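Local coordinates for nodulation fucosyltransferase NodZ (Bradyrhizobium sp., PDB 2HLH), which is a bacterial nodulation protein of the NodZ family, which belongs to the GT-B clan of glycosyltransferase folds, at residues A56-V61 / I148-E153. Numbering follows the deposited sequence.
Sequences AFFEPV and IKLRSE. With PO4 (phosphate ion), chain C.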
ATOM      1  N   ALA A  56      11.662  -6.145   7.550  1.00 27.72           N
ATOM      2  CA  ALA A  56      10.860  -7.133   8.247  1.00 26.91           C
ATOM      3  C   ALA A  56       9.866  -7.808   7.296  1.00 26.85           C
ATOM      4  O   ALA A  56       9.413  -8.928   7.541  1.00 26.80           O
ATOM      5  CB  ALA A  56      10.107  -6.444   9.331  1.00 28.08           C
ATOM      6  N   PHE A  57       9.500  -7.090   6.238  1.00 26.34           N
ATOM      7  CA  PHE A  57       8.464  -7.542   5.278  1.00 26.21           C
ATOM      8  C   PHE A  57       8.992  -7.764   3.876  1.00 26.76           C
ATOM      9  O   PHE A  57       8.424  -8.587   3.146  1.00 25.80           O
ATOM     10  CB  PHE A  57       7.322  -6.512   5.247  1.00 27.31           C
ATOM     11  CG  PHE A  57       6.663  -6.343   6.607  1.00 27.41           C
ATOM     12  CD1 PHE A  57       5.874  -7.333   7.128  1.00 27.18           C
ATOM     13  CD2 PHE A  57       6.965  -5.238   7.413  1.00 31.58           C
ATOM     14  CE1 PHE A  57       5.292  -7.178   8.364  1.00 28.63           C
ATOM     15  CE2 PHE A  57       6.421  -5.119   8.652  1.00 27.79           C
ATOM     16  CZ  PHE A  57       5.598  -6.084   9.137  1.00 27.95           C
ATOM     17  N   PHE A  58      10.020  -6.991   3.472  1.00 26.55           N
ATOM     18  CA  PHE A  58      10.598  -7.104   2.152  1.00 27.38           C
ATOM     19  C   PHE A  58      12.081  -7.438   2.159  1.00 27.49           C
ATOM     20  O   PHE A  58      12.793  -7.147   3.118  1.00 28.16           O
ATOM     21  CB  PHE A  58      10.385  -5.789   1.389  1.00 27.98           C
ATOM     22  CG  PHE A  58       8.931  -5.494   1.129  1.00 29.12           C
ATOM     23  CD1 PHE A  58       8.275  -6.013  -0.002  1.00 24.29           C
ATOM     24  CD2 PHE A  58       8.212  -4.729   2.034  1.00 31.37           C
ATOM     25  CE1 PHE A  58       6.901  -5.767  -0.196  1.00 25.48           C
ATOM     26  CE2 PHE A  58       6.865  -4.462   1.832  1.00 27.96           C
ATOM     27  CZ  PHE A  58       6.220  -5.006   0.714  1.00 26.59           C
ATOM     28  N   GLU A  59      12.536  -8.065   1.078  1.00 28.73           N
ATOM     29  CA  GLU A  59      13.937  -8.445   0.926  1.00 29.51           C
ATOM     30  C   GLU A  59      14.793  -7.191   0.654  1.00 29.35           C
ATOM     31  O   GLU A  59      14.274  -6.178   0.218  1.00 28.00           O
ATOM     32  CB  GLU A  59      14.086  -9.473  -0.186  1.00 29.46           C
ATOM     33  CG  GLU A  59      13.379 -10.794   0.110  1.00 28.83           C
ATOM     34  CD  GLU A  59      13.622 -11.889  -0.916  1.00 33.57           C
ATOM     35  OE1 GLU A  59      14.121 -11.552  -2.031  1.00 35.87           O
ATOM     36  OE2 GLU A  59      13.299 -13.075  -0.580  1.00 34.98           O
ATOM     37  N   PRO A  60      16.105  -7.270   0.894  1.00 31.23           N
ATOM     38  CA  PRO A  60      16.975  -6.131   0.590  1.00 31.74           C
ATOM     39  C   PRO A  60      16.897  -5.684  -0.842  1.00 32.05           C
ATOM     40  O   PRO A  60      16.809  -6.509  -1.753  1.00 30.22           O
ATOM     41  CB  PRO A  60      18.362  -6.694   0.836  1.00 32.49           C
ATOM     42  CG  PRO A  60      18.137  -7.772   1.845  1.00 35.91           C
ATOM     43  CD  PRO A  60      16.894  -8.410   1.401  1.00 31.61           C
ATOM     44  N   VAL A  61      16.901  -4.380  -1.041  1.00 32.86           N
ATOM     45  CA  VAL A  61      16.867  -3.820  -2.382  1.00 32.74           C
ATOM     46  C   VAL A  61      17.809  -2.605  -2.437  1.00 32.44           C
ATOM     47  O   VAL A  61      17.732  -1.738  -1.573  1.00 31.63           O
ATOM     48  CB  VAL A  61      15.428  -3.490  -2.793  1.00 32.64           C
ATOM     49  CG1 VAL A  61      14.696  -2.616  -1.805  1.00 34.12           C
ATOM     50  CG2 VAL A  61      15.360  -2.878  -4.211  1.00 35.91           C
ATOM     51  N   ILE A 148      10.174  -4.539  -5.678  1.00 28.29           N
ATOM     52  CA  ILE A 148      10.513  -4.947  -4.314  1.00 29.64           C
ATOM     53  C   ILE A 148       9.893  -6.350  -4.150  1.00 30.11           C
ATOM     54  O   ILE A 148       8.968  -6.700  -4.877  1.00 29.88           O
ATOM     55  CB  ILE A 148      10.031  -3.952  -3.237  1.00 29.35           C
ATOM     56  CG1 ILE A 148       8.525  -3.917  -3.166  1.00 29.16           C
ATOM     57  CG2 ILE A 148      10.659  -2.538  -3.469  1.00 32.16           C
ATOM     58  CD1 ILE A 148       8.004  -2.923  -2.164  1.00 31.95           C
ATOM     59  N   LYS A 149      10.485  -7.173  -3.300  1.00 29.13           N
ATOM     60  CA  LYS A 149      10.127  -8.574  -3.209  1.00 29.53           C
ATOM     61  C   LYS A 149       9.785  -8.892  -1.741  1.00 28.62           C
ATOM     62  O   LYS A 149      10.591  -8.647  -0.835  1.00 27.00           O
ATOM     63  CB  LYS A 149      11.286  -9.425  -3.696  1.00 29.20           C
ATOM     64  CG  LYS A 149      11.001 -10.842  -3.843  1.00 35.23           C
ATOM     65  CD  LYS A 149      12.059 -11.582  -4.733  1.00 35.25           C
ATOM     66  CE  LYS A 149      11.611 -13.004  -5.050  1.00 40.78           C
ATOM     67  NZ  LYS A 149      12.481 -13.637  -6.103  1.00 42.69           N
ATOM     68  N   LEU A 150       8.585  -9.441  -1.526  1.00 26.71           N
ATOM     69  CA  LEU A 150       8.173  -9.845  -0.188  1.00 26.49           C
ATOM     70  C   LEU A 150       9.154 -10.856   0.338  1.00 24.76           C
ATOM     71  O   LEU A 150       9.681 -11.696  -0.415  1.00 23.97           O
ATOM     72  CB  LEU A 150       6.788 -10.512  -0.247  1.00 25.91           C
ATOM     73  CG  LEU A 150       5.626  -9.526  -0.447  1.00 23.67           C
ATOM     74  CD1 LEU A 150       4.367 -10.285  -0.815  1.00 27.63           C
ATOM     75  CD2 LEU A 150       5.456  -8.678   0.774  1.00 27.35           C
ATOM     76  N   ARG A 151       9.326 -10.860   1.650  1.00 25.99           N
ATOM     77  CA  ARG A 151      10.078 -11.925   2.301  1.00 26.03           C
ATOM     78  C   ARG A 151       9.470 -13.278   1.975  1.00 25.28           C
ATOM     79  O   ARG A 151       8.238 -13.441   1.895  1.00 23.54           O
ATOM     80  CB  ARG A 151      10.123 -11.713   3.828  1.00 26.31           C
ATOM     81  CG  ARG A 151      10.956 -10.554   4.263  1.00 25.41           C
ATOM     82  CD  ARG A 151      12.408 -10.884   4.290  1.00 29.82           C
ATOM     83  NE  ARG A 151      13.247  -9.770   4.675  1.00 32.55           N
ATOM     84  CZ  ARG A 151      14.581  -9.770   4.617  1.00 31.58           C
ATOM     85  NH1 ARG A 151      15.278 -10.837   4.150  1.00 29.85           N
ATOM     86  NH2 ARG A 151      15.231  -8.717   5.006  1.00 28.58           N
ATOM     87  N   SER A 152      10.354 -14.286   1.855  1.00 26.35           N
ATOM     88  CA  SER A 152       9.948 -15.636   1.440  1.00 27.29           C
ATOM     89  C   SER A 152       8.845 -16.245   2.276  1.00 27.62           C
ATOM     90  O   SER A 152       8.016 -16.947   1.751  1.00 26.48           O
ATOM     91  CB  SER A 152      11.145 -16.597   1.413  1.00 29.06           C
ATOM     92  OG  SER A 152      11.691 -16.794   2.698  1.00 27.32           O
ATOM     93  N   GLU A 153       8.840 -16.000   3.579  1.00 28.86           N
ATOM     94  CA  GLU A 153       7.793 -16.552   4.448  1.00 28.81           C
ATOM     95  C   GLU A 153       6.400 -16.030   4.057  1.00 29.00           C
ATOM     96  O   GLU A 153       5.389 -16.740   4.102  1.00 30.19           O
ATOM     97  CB  GLU A 153       8.160 -16.225   5.922  1.00 30.60           C
ATOM     98  CG  GLU A 153       7.120 -16.683   6.961  1.00 36.17           C
TER
HETATM   99  P   PO4 C 332      14.192 -14.324   2.695  1.00 40.14           P
HETATM  100  O1  PO4 C 332      13.665 -15.533   3.413  1.00 41.78           O
HETATM  101  O2  PO4 C 332      15.215 -14.771   1.691  1.00 43.28           O
HETATM  102  O3  PO4 C 332      13.123 -13.606   1.817  1.00 31.07           O
HETATM  103  O4  PO4 C 332      14.809 -13.424   3.696  1.00 39.58           O
HETATM  104  O   HOH W   1      12.840  -6.166  -2.194  1.00 17.84           O
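Phe58 and Leu150 face each other as a non-hydrogen-bonded antiparallel pair, a single beta bridge that ties the chain following helix 54-57 to the link between helices 138-147 and 152-166 in this GT-B protein. Two nearly straight bonds flank the pair: Glu59 N donates to Lys149 O (2.8 Å), and Arg151 N to Phe57 O (2.9 Å). Between Glu59 and Lys149 a water replaces the second direct bond, donating to Glu59 O and accepting from Lys149 N. Beneath the bridge, Ile148 lays CD1 over one face of the Phe58 ring, 3.9 Å from its centroid, in a CH-pi contact, while Leu150 CD2 meets Phe58 CE1 obliquely at 3.4 Å. Tyr272 of helix 258-274 adjoins both Phe58 and Leu150.

The other side is polar. Glu59 and Lys149 run side by side, with Lys149 CD 3.4 Å from Glu59 OE1, while Glu59 OE2 forms a salt bridge with Arg155. Arg151, the N-cap of helix 152-166, bends at chi2 (-81°), which brings its guanidinium face over Glu59 CA; its NE also bonds to Pro55 O. A phosphate ion, probably from the crystallisation liquor, sits at this helix N-terminus, whose dipole would favour an anion. Arg151 NH1 reaches phosphate O4 from the guanidinium edge (2.7 Å), and the backbone Ser152 N donates to phosphate O3 at 2.9 Å.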